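Local coordinates for phosphonate monoester hydrolase (Ruegeria pomeroyi, PDB 4UPK), which belongs to the sulfatase family, within the alkaline phosphatase clan of enzymes, at residues V160-R164 / L165-Y169; Q172-L175 / K176-Y180; T444-Q447 / Q448-F452. All coordinates share one frame; numbering follows the deposited sequence.

Contact 1. Residues V160-R164 / L165-Y169; sequences VTEMR and LEMSY
A carboxylate gathering backbone N-H groups, Glu-162 against Ser-168 and Tyr-169, makes this a local contact round a tight turn, where the chain leaves strand 158-162 and enters helix 169-177. Both carboxylate oxygens are used. OE1 of Glu-162 accepts from N of Tyr-169 at 3.0 Å, and OE2 of Glu-162 accepts from N of Ser-168 at 2.9 Å, each through the syn lone pair. The OE2 atom takes a further, almost straight bond on its anti side from N of Arg-164 (3.1 Å, 176° at the hydrogen). Three N-H groups thus hold the carboxylate and fix its rotation. The side chain reaches them because CG lies anti to the backbone N (chi1 175°) and the chain then bends at chi2.

Within this frame the chain from Arg-164 to Met-167 forms a type I beta turn, closed by the bond from N of Met-167 to O of Arg-164 (2.9 Å). The same carbonyl oxygen receives OG of Ser-168 at 2.8 Å; the two donors come from opposite faces of the carbonyl plane. Ser-168 occupies the N-cap position of the helix, yet its hydroxyl is spent on the turn and makes no capping bond.

Met-167 runs extended across the Glu-162 side chain at about a right angle, its CB 3.3 Å from OE2 of Glu-162. Farther out, SD of Met-167 lies over one face of the Arg-164 guanidinium, 4.2 Å from NH1 of Arg-164, and CE of Met-167 covers the rim of one face of the Tyr-169 ring. The guanidinium itself is paired through NH2 with Glu-159, and the Tyr-169 ring meets Trp-228 of the second subunit edge-to-face.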
ATOM      1  N   VAL A 160     -22.140   8.122 -11.440  1.00 22.34           N
ATOM      2  CA  VAL A 160     -23.306   7.718 -12.221  1.00 21.98           C
ATOM      3  C   VAL A 160     -23.357   8.581 -13.509  1.00 26.17           C
ATOM      4  O   VAL A 160     -23.494   8.036 -14.605  1.00 26.19           O
ATOM      5  CB  VAL A 160     -24.624   7.776 -11.402  1.00 24.90           C
ATOM      6  CG1 VAL A 160     -25.752   7.075 -12.155  1.00 24.57           C
ATOM      7  CG2 VAL A 160     -24.444   7.148 -10.020  1.00 24.54           C
ATOM      8  N   THR A 161     -23.208   9.919 -13.364  1.00 21.82           N
ATOM      9  CA  THR A 161     -23.178  10.886 -14.450  1.00 19.42           C
ATOM     10  C   THR A 161     -22.009  11.824 -14.228  1.00 20.79           C
ATOM     11  O   THR A 161     -21.938  12.483 -13.184  1.00 20.40           O
ATOM     12  CB  THR A 161     -24.494  11.664 -14.546  1.00 21.44           C
ATOM     13  OG1 THR A 161     -25.573  10.749 -14.686  1.00 18.67           O
ATOM     14  CG2 THR A 161     -24.507  12.687 -15.735  1.00 19.74           C
ATOM     15  N   GLU A 162     -21.113  11.902 -15.236  1.00 15.04           N
ATOM     16  CA  GLU A 162     -19.971  12.807 -15.260  1.00 14.60           C
ATOM     17  C   GLU A 162     -20.487  14.163 -15.745  1.00 18.06           C
ATOM     18  O   GLU A 162     -21.076  14.262 -16.825  1.00 16.74           O
ATOM     19  CB  GLU A 162     -18.865  12.272 -16.203  1.00 16.01           C
ATOM     20  CG  GLU A 162     -17.669  13.208 -16.384  1.00 17.99           C
ATOM     21  CD  GLU A 162     -17.776  14.214 -17.518  1.00 28.60           C
ATOM     22  OE1 GLU A 162     -18.001  13.785 -18.672  1.00 20.50           O
ATOM     23  OE2 GLU A 162     -17.648  15.433 -17.253  1.00 16.01           O
ATOM     24  N   MET A 163     -20.235  15.206 -14.966  1.00 15.46           N
ATOM     25  CA  MET A 163     -20.664  16.552 -15.311  1.00 14.89           C
ATOM     26  C   MET A 163     -19.740  17.590 -14.679  1.00 18.01           C
ATOM     27  O   MET A 163     -20.126  18.333 -13.772  1.00 16.95           O
ATOM     28  CB  MET A 163     -22.152  16.784 -14.998  1.00 17.30           C
ATOM     29  CG  MET A 163     -22.701  18.118 -15.516  1.00 20.56           C
ATOM     30  SD  MET A 163     -23.887  18.020 -16.891  1.00 24.52           S
ATOM     31  CE  MET A 163     -24.780  16.821 -16.410  1.00 21.45           C
ATOM     32  N   ARG A 164     -18.507  17.625 -15.195  1.00 14.45           N
ATOM     33  CA  ARG A 164     -17.495  18.593 -14.821  1.00 14.23           C
ATOM     34  C   ARG A 164     -17.506  19.650 -15.932  1.00 17.96           C
ATOM     35  O   ARG A 164     -17.595  19.295 -17.109  1.00 17.70           O
ATOM     36  CB  ARG A 164     -16.106  17.929 -14.733  1.00 14.58           C
ATOM     37  CG  ARG A 164     -16.097  16.606 -14.006  1.00 15.46           C
ATOM     38  CD  ARG A 164     -14.910  15.778 -14.443  1.00 25.83           C
ATOM     39  NE  ARG A 164     -15.229  14.354 -14.389  1.00 24.78           N
ATOM     40  CZ  ARG A 164     -14.350  13.383 -14.586  1.00 34.13           C
ATOM     41  NH1 ARG A 164     -13.079  13.670 -14.839  1.00 30.67           N
ATOM     42  NH2 ARG A 164     -14.732  12.117 -14.533  1.00 17.26           N
ATOM     43  N   LEU A 165     -17.397  20.942 -15.551  1.00 15.89           N
ATOM     44  CA  LEU A 165     -17.429  22.098 -16.437  1.00 15.05           C
ATOM     45  C   LEU A 165     -16.527  22.015 -17.671  1.00 19.11           C
ATOM     46  O   LEU A 165     -17.002  22.258 -18.777  1.00 20.39           O
ATOM     47  CB  LEU A 165     -17.276  23.419 -15.659  1.00 14.75           C
ATOM     48  CG  LEU A 165     -17.297  24.736 -16.460  1.00 18.96           C
ATOM     49  CD1 LEU A 165     -18.642  24.962 -17.165  1.00 17.94           C
ATOM     50  CD2 LEU A 165     -16.940  25.914 -15.562  1.00 21.09           C
ATOM     51  N   GLU A 166     -15.278  21.613 -17.509  1.00 16.68           N
ATOM     52  CA  GLU A 166     -14.339  21.506 -18.639  1.00 17.41           C
ATOM     53  C   GLU A 166     -14.510  20.218 -19.473  1.00 22.37           C
ATOM     54  O   GLU A 166     -13.893  20.088 -20.541  1.00 23.82           O
ATOM     55  CB  GLU A 166     -12.875  21.708 -18.183  1.00 19.28           C
ATOM     56  CG  GLU A 166     -12.585  23.055 -17.499  1.00 33.72           C
ATOM     57  CD  GLU A 166     -12.970  24.344 -18.218  1.00 51.70           C
ATOM     58  OE1 GLU A 166     -12.658  24.480 -19.424  1.00 45.81           O
ATOM     59  OE2 GLU A 166     -13.566  25.230 -17.564  1.00 40.21           O
ATOM     60  N   MET A 167     -15.392  19.298 -19.023  1.00 17.23           N
ATOM     61  CA  MET A 167     -15.667  18.052 -19.740  1.00 17.36           C
ATOM     62  C   MET A 167     -17.143  17.926 -20.191  1.00 20.93           C
ATOM     63  O   MET A 167     -17.471  18.332 -21.317  1.00 20.07           O
ATOM     64  CB  MET A 167     -15.206  16.853 -18.910  1.00 19.82           C
ATOM     65  CG  MET A 167     -15.040  15.617 -19.727  1.00 23.78           C
ATOM     66  SD  MET A 167     -14.207  14.336 -18.790  1.00 27.96           S
ATOM     67  CE  MET A 167     -14.301  13.006 -19.968  1.00 25.15           C
ATOM     68  N   SER A 168     -18.027  17.387 -19.306  1.00 16.92           N
ATOM     69  CA  SER A 168     -19.468  17.211 -19.544  1.00 16.04           C
ATOM     70  C   SER A 168     -19.781  16.440 -20.829  1.00 21.43           C
ATOM     71  O   SER A 168     -20.633  16.869 -21.615  1.00 21.45           O
ATOM     72  CB  SER A 168     -20.207  18.550 -19.481  1.00 16.44           C
ATOM     73  OG  SER A 168     -20.160  19.062 -18.160  1.00 12.04           O
ATOM     74  N   TYR A 169     -19.086  15.290 -21.040  1.00 19.57           N
ATOM     75  CA  TYR A 169     -19.270  14.442 -22.221  1.00 19.94           C
ATOM     76  C   TYR A 169     -20.703  13.927 -22.389  1.00 21.91           C
ATOM     77  O   TYR A 169     -21.231  14.086 -23.490  1.00 22.05           O
ATOM     78  CB  TYR A 169     -18.176  13.360 -22.347  1.00 21.89           C
ATOM     79  CG  TYR A 169     -16.858  13.876 -22.902  1.00 23.93           C
ATOM     80  CD1 TYR A 169     -16.575  15.241 -22.934  1.00 25.45           C
ATOM     81  CD2 TYR A 169     -15.877  12.997 -23.358  1.00 25.01           C
ATOM     82  CE1 TYR A 169     -15.347  15.716 -23.387  1.00 25.86           C
ATOM     83  CE2 TYR A 169     -14.653  13.464 -23.840  1.00 25.90           C
ATOM     84  CZ  TYR A 169     -14.391  14.824 -23.848  1.00 32.73           C
ATOM     85  OH  TYR A 169     -13.192  15.289 -24.330  1.00 31.63           O
TER

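Contact 2. Residues Q172-L175 / K176-Y180; sequences QSHL and KNRGY
Successive i+4 bonds carry the last turn of helix 169-177, from N of Lys-176 to O of Gln-172, N of Asn-177 to O of Ser-173 (2.9 Å) and N of Arg-178 to O of His-174, before Gly-179 breaks the helical angles with positive phi and a Schellman motif closes the end. In that motif O of Leu-175 accepts from N of Tyr-180 at 2.9 Å, five residues on. At these backbone angles a CB would press on the preceding carbonyl oxygen, which suits glycine.

Two pairs of side chains lie along this C-terminal end. Leu-175 and Tyr-180 bracket the reversal: CD2 of Leu-175 packs 3.6 Å from CD2 of Tyr-180, with O of Leu-175 lying at the ring edge, near its plane. The phenol end is held outside the turn, by Asp-211 and the backbone N of Arg-208. His-174 and Arg-178 run alongside each other, pointing the same way. With CG of His-174 anti to the backbone N (chi1 179°), the imidazole trails along the helix to where CG of Arg-178 sits over one face, 4.1 Å from the centroid, in a CH-pi contact. Beyond it the arginine bends at chi2 and chi3, leaving its guanidinium 44° from the ring plane, and one water weakly joins NE2 of His-174 to NH1 of Arg-178.

On another side of the helix, OG of Ser-173, bonded to O of Tyr-169, also accepts from N of Ala-227 of the second subunit, and ND2 of Asn-177 donates to O of Leu-222 there. The arginine meets the histidine through aliphatic carbon, with NE2 of His-174 and NE of Arg-178 4.7 Å apart; the guanidinium would tend to disfavour imidazole protonation, although Asp-211, beside both side chains, may offset this.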
ATOM      1  N   GLN A 172     -22.632  17.040 -23.577  1.00 14.56           N
ATOM      2  CA  GLN A 172     -22.161  17.399 -24.928  1.00 13.94           C
ATOM      3  C   GLN A 172     -22.722  16.458 -25.958  1.00 19.88           C
ATOM      4  O   GLN A 172     -23.047  16.902 -27.063  1.00 21.62           O
ATOM      5  CB  GLN A 172     -20.625  17.415 -25.031  1.00 15.08           C
ATOM      6  CG  GLN A 172     -19.937  18.640 -24.385  1.00 10.79           C
ATOM      7  CD  GLN A 172     -18.556  18.821 -24.973  1.00 16.70           C
ATOM      8  OE1 GLN A 172     -18.391  19.064 -26.178  1.00 14.90           O
ATOM      9  NE2 GLN A 172     -17.535  18.783 -24.136  1.00  9.68           N
ATOM     10  N   SER A 173     -22.835  15.154 -25.613  1.00 15.99           N
ATOM     11  CA  SER A 173     -23.384  14.131 -26.519  1.00 15.05           C
ATOM     12  C   SER A 173     -24.908  14.282 -26.661  1.00 17.36           C
ATOM     13  O   SER A 173     -25.417  14.159 -27.762  1.00 18.66           O
ATOM     14  CB  SER A 173     -22.993  12.734 -26.058  1.00 17.06           C
ATOM     15  OG  SER A 173     -21.582  12.619 -26.017  1.00 19.56           O
ATOM     16  N   HIS A 174     -25.611  14.644 -25.578  1.00 14.40           N
ATOM     17  CA  HIS A 174     -27.047  14.948 -25.571  1.00 15.17           C
ATOM     18  C   HIS A 174     -27.313  16.083 -26.592  1.00 19.23           C
ATOM     19  O   HIS A 174     -28.198  15.959 -27.436  1.00 18.28           O
ATOM     20  CB  HIS A 174     -27.504  15.360 -24.147  1.00 16.33           C
ATOM     21  CG  HIS A 174     -28.968  15.701 -24.057  1.00 19.71           C
ATOM     22  ND1 HIS A 174     -29.399  16.999 -23.832  1.00 21.06           N
ATOM     23  CD2 HIS A 174     -30.051  14.910 -24.224  1.00 20.32           C
ATOM     24  CE1 HIS A 174     -30.718  16.938 -23.818  1.00 19.95           C
ATOM     25  NE2 HIS A 174     -31.152  15.710 -24.076  1.00 20.10           N
ATOM     26  N   LEU A 175     -26.469  17.129 -26.569  1.00 17.29           N
ATOM     27  CA  LEU A 175     -26.535  18.278 -27.480  1.00 17.36           C
ATOM     28  C   LEU A 175     -26.298  17.908 -28.948  1.00 22.91           C
ATOM     29  O   LEU A 175     -27.047  18.374 -29.803  1.00 23.56           O
ATOM     30  CB  LEU A 175     -25.600  19.428 -27.030  1.00 16.75           C
ATOM     31  CG  LEU A 175     -25.925  20.115 -25.694  1.00 20.11           C
ATOM     32  CD1 LEU A 175     -24.782  20.996 -25.260  1.00 20.33           C
ATOM     33  CD2 LEU A 175     -27.191  20.950 -25.779  1.00 20.90           C
ATOM     34  N   LYS A 176     -25.280  17.072 -29.248  1.00 18.96           N
ATOM     35  CA  LYS A 176     -25.018  16.633 -30.619  1.00 18.35           C
ATOM     36  C   LYS A 176     -26.177  15.779 -31.143  1.00 22.48           C
ATOM     37  O   LYS A 176     -26.613  15.985 -32.281  1.00 22.64           O
ATOM     38  CB  LYS A 176     -23.686  15.870 -30.723  1.00 21.82           C
ATOM     39  CG  LYS A 176     -22.461  16.781 -30.763  1.00 37.59           C
ATOM     40  CD  LYS A 176     -21.154  16.030 -30.456  1.00 42.58           C
ATOM     41  CE  LYS A 176     -20.032  16.944 -30.007  1.00 48.43           C
ATOM     42  NZ  LYS A 176     -19.607  17.904 -31.066  1.00 57.65           N
ATOM     43  N   ASN A 177     -26.692  14.843 -30.307  1.00 19.33           N
ATOM     44  CA  ASN A 177     -27.803  13.925 -30.654  1.00 18.48           C
ATOM     45  C   ASN A 177     -29.156  14.604 -30.864  1.00 21.76           C
ATOM     46  O   ASN A 177     -29.982  14.107 -31.630  1.00 22.75           O
ATOM     47  CB  ASN A 177     -27.915  12.780 -29.648  1.00 14.87           C
ATOM     48  CG  ASN A 177     -26.733  11.845 -29.668  1.00 27.59           C
ATOM     49  OD1 ASN A 177     -25.999  11.736 -30.656  1.00 24.32           O
ATOM     50  ND2 ASN A 177     -26.524  11.147 -28.573  1.00 19.49           N
ATOM     51  N   ARG A 178     -29.364  15.745 -30.211  1.00 17.82           N
ATOM     52  CA  ARG A 178     -30.576  16.539 -30.325  1.00 18.04           C
ATOM     53  C   ARG A 178     -30.466  17.457 -31.527  1.00 24.42           C
ATOM     54  O   ARG A 178     -31.440  18.118 -31.896  1.00 25.84           O
ATOM     55  CB  ARG A 178     -30.872  17.302 -29.031  1.00 17.57           C
ATOM     56  CG  ARG A 178     -31.308  16.372 -27.900  1.00 29.06           C
ATOM     57  CD  ARG A 178     -32.673  16.706 -27.343  1.00 40.30           C
ATOM     58  NE  ARG A 178     -33.716  15.895 -27.964  1.00 61.50           N
ATOM     59  CZ  ARG A 178     -34.970  15.814 -27.528  1.00 80.11           C
ATOM     60  NH1 ARG A 178     -35.354  16.495 -26.453  1.00 73.86           N
ATOM     61  NH2 ARG A 178     -35.849  15.047 -28.159  1.00 62.25           N
ATOM     62  N   GLY A 179     -29.291  17.452 -32.151  1.00 21.04           N
ATOM     63  CA  GLY A 179     -29.030  18.164 -33.389  1.00 21.48           C
ATOM     64  C   GLY A 179     -28.530  19.585 -33.286  1.00 27.55           C
ATOM     65  O   GLY A 179     -28.703  20.365 -34.233  1.00 29.48           O
ATOM     66  N   TYR A 180     -27.876  19.932 -32.166  1.00 23.53           N
ATOM     67  CA  TYR A 180     -27.301  21.260 -32.014  1.00 23.67           C
ATOM     68  C   TYR A 180     -25.979  21.342 -32.785  1.00 30.99           C
ATOM     69  O   TYR A 180     -25.199  20.392 -32.788  1.00 32.26           O
ATOM     70  CB  TYR A 180     -27.126  21.649 -30.543  1.00 23.16           C
ATOM     71  CG  TYR A 180     -28.429  21.877 -29.808  1.00 21.68           C
ATOM     72  CD1 TYR A 180     -29.124  23.076 -29.937  1.00 21.74           C
ATOM     73  CD2 TYR A 180     -28.938  20.919 -28.938  1.00 22.26           C
ATOM     74  CE1 TYR A 180     -30.314  23.298 -29.248  1.00 19.86           C
ATOM     75  CE2 TYR A 180     -30.116  21.141 -28.222  1.00 22.28           C
ATOM     76  CZ  TYR A 180     -30.803  22.330 -28.387  1.00 23.73           C
ATOM     77  OH  TYR A 180     -31.956  22.544 -27.679  1.00 21.42           O
TER
HETATM   78  O   HOH W   1     -34.204  16.966 -23.427  1.00 33.29           O

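Contact 3. Residues T444-Q447 / Q448-F452; sequences TLWQ and QEFGF
O of Thr-444 is gripped twice by Gln-448: the backbone N of Gln-448 gives the regular helical bond at 3.0 Å, and its side-chain NE2 adds a weak one at 3.1 Å. NE2 of Gln-448 also reaches O of Pro-443, so its amide folds back over the start of helix 445-450. Here the N-terminus is closed by a capping box. N of Gln-447 donates to OG1 of the N-cap residue Thr-444, and N of Thr-444 returns a bond to OE1 of Gln-447, both at 3.3 Å; OG1 of Thr-444 is also hydrogen-bonded to O of Ile-437.

Gln-447 serves both ends of this short helix. While OE1 faces the N-cap and also accepts from N of Glu-439, NE2 of Gln-447 donates to O of Phe-452 at 3.2 Å, nearly straight (163° at the hydrogen) and with the acceptor lying in the amide plane. The aliphatic part is used too, for CG of Gln-447 lies over one face of the Phe-452 ring, 4.1 Å from its centroid, as a CH-pi contact. Phe-452 turns its ring back over the helix because CG sits between the backbone N and the carbonyl carbon (chi1 61°), following the positive phi of Gly-451. CZ of Phe-452 then touches CB of Trp-446 at 3.8 Å.

One turn along, CE2 of Phe-450 meets the indole edge at CD1 of Trp-446, 4.0 Å away, the two side chains slanting past each other. The indole stacks on Phe-279, and its NE1 is bonded to O of the same residue, which joins this helix to the region of helix 280-286. With both amide ends of Gln-447 bonded and its methylene under a ring, rotation of that amide is fixed, and a single side chain ties the first turn of the helix to Phe-452, two residues past its end.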
ATOM      1  N   THR A 444       1.171  34.216  -9.644  1.00 19.57           N
ATOM      2  CA  THR A 444      -0.078  34.984  -9.665  1.00 17.43           C
ATOM      3  C   THR A 444       0.218  36.478  -9.748  1.00 20.90           C
ATOM      4  O   THR A 444       1.369  36.889  -9.583  1.00 20.94           O
ATOM      5  CB  THR A 444      -0.935  34.678  -8.385  1.00 20.52           C
ATOM      6  OG1 THR A 444      -0.303  35.198  -7.213  1.00 20.00           O
ATOM      7  CG2 THR A 444      -1.275  33.206  -8.210  1.00 14.19           C
ATOM      8  N   LEU A 445      -0.833  37.294  -9.943  1.00 18.05           N
ATOM      9  CA  LEU A 445      -0.725  38.753  -9.968  1.00 18.57           C
ATOM     10  C   LEU A 445      -0.206  39.307  -8.634  1.00 20.31           C
ATOM     11  O   LEU A 445       0.582  40.238  -8.640  1.00 17.97           O
ATOM     12  CB  LEU A 445      -2.056  39.433 -10.414  1.00 18.64           C
ATOM     13  CG  LEU A 445      -2.550  39.108 -11.842  1.00 22.09           C
ATOM     14  CD1 LEU A 445      -3.998  39.521 -12.027  1.00 21.59           C
ATOM     15  CD2 LEU A 445      -1.728  39.799 -12.878  1.00 24.33           C
ATOM     16  N   TRP A 446      -0.593  38.687  -7.499  1.00 19.85           N
ATOM     17  CA  TRP A 446      -0.124  39.040  -6.148  1.00 19.13           C
ATOM     18  C   TRP A 446       1.367  38.744  -5.997  1.00 23.39           C
ATOM     19  O   TRP A 446       2.075  39.541  -5.399  1.00 23.60           O
ATOM     20  CB  TRP A 446      -0.893  38.243  -5.088  1.00 17.49           C
ATOM     21  CG  TRP A 446      -2.345  38.598  -4.991  1.00 17.87           C
ATOM     22  CD1 TRP A 446      -2.888  39.644  -4.306  1.00 20.34           C
ATOM     23  CD2 TRP A 446      -3.445  37.864  -5.545  1.00 17.55           C
ATOM     24  NE1 TRP A 446      -4.258  39.619  -4.412  1.00 19.07           N
ATOM     25  CE2 TRP A 446      -4.630  38.525  -5.149  1.00 20.50           C
ATOM     26  CE3 TRP A 446      -3.545  36.720  -6.358  1.00 19.00           C
ATOM     27  CZ2 TRP A 446      -5.898  38.086  -5.544  1.00 20.22           C
ATOM     28  CZ3 TRP A 446      -4.801  36.291  -6.758  1.00 20.50           C
ATOM     29  CH2 TRP A 446      -5.960  36.983  -6.368  1.00 21.16           C
ATOM     30  N   GLN A 447       1.841  37.596  -6.542  1.00 20.49           N
ATOM     31  CA  GLN A 447       3.251  37.183  -6.489  1.00 19.91           C
ATOM     32  C   GLN A 447       4.107  38.111  -7.304  1.00 23.96           C
ATOM     33  O   GLN A 447       5.205  38.458  -6.854  1.00 23.99           O
ATOM     34  CB  GLN A 447       3.440  35.755  -7.006  1.00 20.54           C
ATOM     35  CG  GLN A 447       3.089  34.705  -5.987  1.00 23.37           C
ATOM     36  CD  GLN A 447       3.441  33.329  -6.481  1.00 23.61           C
ATOM     37  OE1 GLN A 447       2.670  32.682  -7.184  1.00 15.00           O
ATOM     38  NE2 GLN A 447       4.606  32.846  -6.088  1.00  9.54           N
ATOM     39  N   GLN A 448       3.609  38.506  -8.505  1.00 19.42           N
ATOM     40  CA  GLN A 448       4.287  39.405  -9.434  1.00 19.63           C
ATOM     41  C   GLN A 448       4.445  40.804  -8.829  1.00 25.13           C
ATOM     42  O   GLN A 448       5.498  41.408  -8.977  1.00 26.29           O
ATOM     43  CB  GLN A 448       3.498  39.501 -10.754  1.00 20.72           C
ATOM     44  CG  GLN A 448       3.618  38.289 -11.651  1.00 23.30           C
ATOM     45  CD  GLN A 448       2.535  38.254 -12.698  1.00 41.45           C
ATOM     46  OE1 GLN A 448       2.426  39.144 -13.548  1.00 39.72           O
ATOM     47  NE2 GLN A 448       1.728  37.196 -12.692  1.00 27.96           N
ATOM     48  N   GLU A 449       3.403  41.311  -8.143  1.00 21.79           N
ATOM     49  CA  GLU A 449       3.402  42.645  -7.548  1.00 22.46           C
ATOM     50  C   GLU A 449       4.070  42.682  -6.173  1.00 26.29           C
ATOM     51  O   GLU A 449       4.704  43.682  -5.837  1.00 27.45           O
ATOM     52  CB  GLU A 449       1.954  43.194  -7.479  1.00 24.31           C
ATOM     53  CG  GLU A 449       1.862  44.695  -7.216  1.00 43.95           C
ATOM     54  CD  GLU A 449       0.510  45.341  -7.472  1.00 76.60           C
ATOM     55  OE1 GLU A 449      -0.046  45.137  -8.577  1.00 77.99           O
ATOM     56  OE2 GLU A 449       0.035  46.102  -6.596  1.00 69.24           O
ATOM     57  N   PHE A 450       3.911  41.629  -5.368  1.00 21.55           N
ATOM     58  CA  PHE A 450       4.465  41.650  -4.016  1.00 21.70           C
ATOM     59  C   PHE A 450       5.758  40.872  -3.763  1.00 25.67           C
ATOM     60  O   PHE A 450       6.416  41.123  -2.758  1.00 27.26           O
ATOM     61  CB  PHE A 450       3.378  41.485  -2.933  1.00 23.06           C
ATOM     62  CG  PHE A 450       2.166  42.353  -3.170  1.00 23.96           C
ATOM     63  CD1 PHE A 450       2.237  43.732  -3.019  1.00 28.05           C
ATOM     64  CD2 PHE A 450       0.953  41.792  -3.542  1.00 26.73           C
ATOM     65  CE1 PHE A 450       1.116  44.540  -3.255  1.00 29.57           C
ATOM     66  CE2 PHE A 450      -0.174  42.595  -3.772  1.00 29.94           C
ATOM     67  CZ  PHE A 450      -0.083  43.964  -3.629  1.00 28.65           C
ATOM     68  N   GLY A 451       6.161  40.024  -4.704  1.00 20.53           N
ATOM     69  CA  GLY A 451       7.450  39.338  -4.678  1.00 20.51           C
ATOM     70  C   GLY A 451       7.687  38.139  -3.785  1.00 24.29           C
ATOM     71  O   GLY A 451       8.840  37.728  -3.640  1.00 24.99           O
ATOM     72  N   PHE A 452       6.623  37.528  -3.245  1.00 18.93           N
ATOM     73  CA  PHE A 452       6.711  36.353  -2.372  1.00 17.29           C
ATOM     74  C   PHE A 452       6.633  35.045  -3.188  1.00 19.77           C
ATOM     75  O   PHE A 452       6.048  35.020  -4.272  1.00 18.68           O
ATOM     76  CB  PHE A 452       5.609  36.406  -1.266  1.00 17.72           C
ATOM     77  CG  PHE A 452       4.185  36.411  -1.798  1.00 18.25           C
ATOM     78  CD1 PHE A 452       3.501  35.219  -2.013  1.00 18.93           C
ATOM     79  CD2 PHE A 452       3.529  37.610  -2.080  1.00 19.67           C
ATOM     80  CE1 PHE A 452       2.199  35.221  -2.528  1.00 19.85           C
ATOM     81  CE2 PHE A 452       2.223  37.612  -2.587  1.00 22.11           C
ATOM     82  CZ  PHE A 452       1.576  36.418  -2.832  1.00 19.79           C
TER

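In the fold
Contacts 1 and 2 follow one another along strand 158-162 and helix 169-177, with centres 14 Å apart, and they touch where O of Met-167 meets NE2 of Gln-172. Both also reach the second subunit, whereas contact 3, with its centre 33 Å from that of contact 1 and 43 Å from that of contact 2, touches no other chain. All three are partly buried, and contact 1 lies nearest the centre of the chain. The chemistry differs with position: a buried carboxylate collects backbone N-H groups ahead of a helix in 160-169, a helix C-terminus closed at a glycine carries apolar and CH-pi contacts in 172-180, and side-chain amides serve a short helix in 444-452.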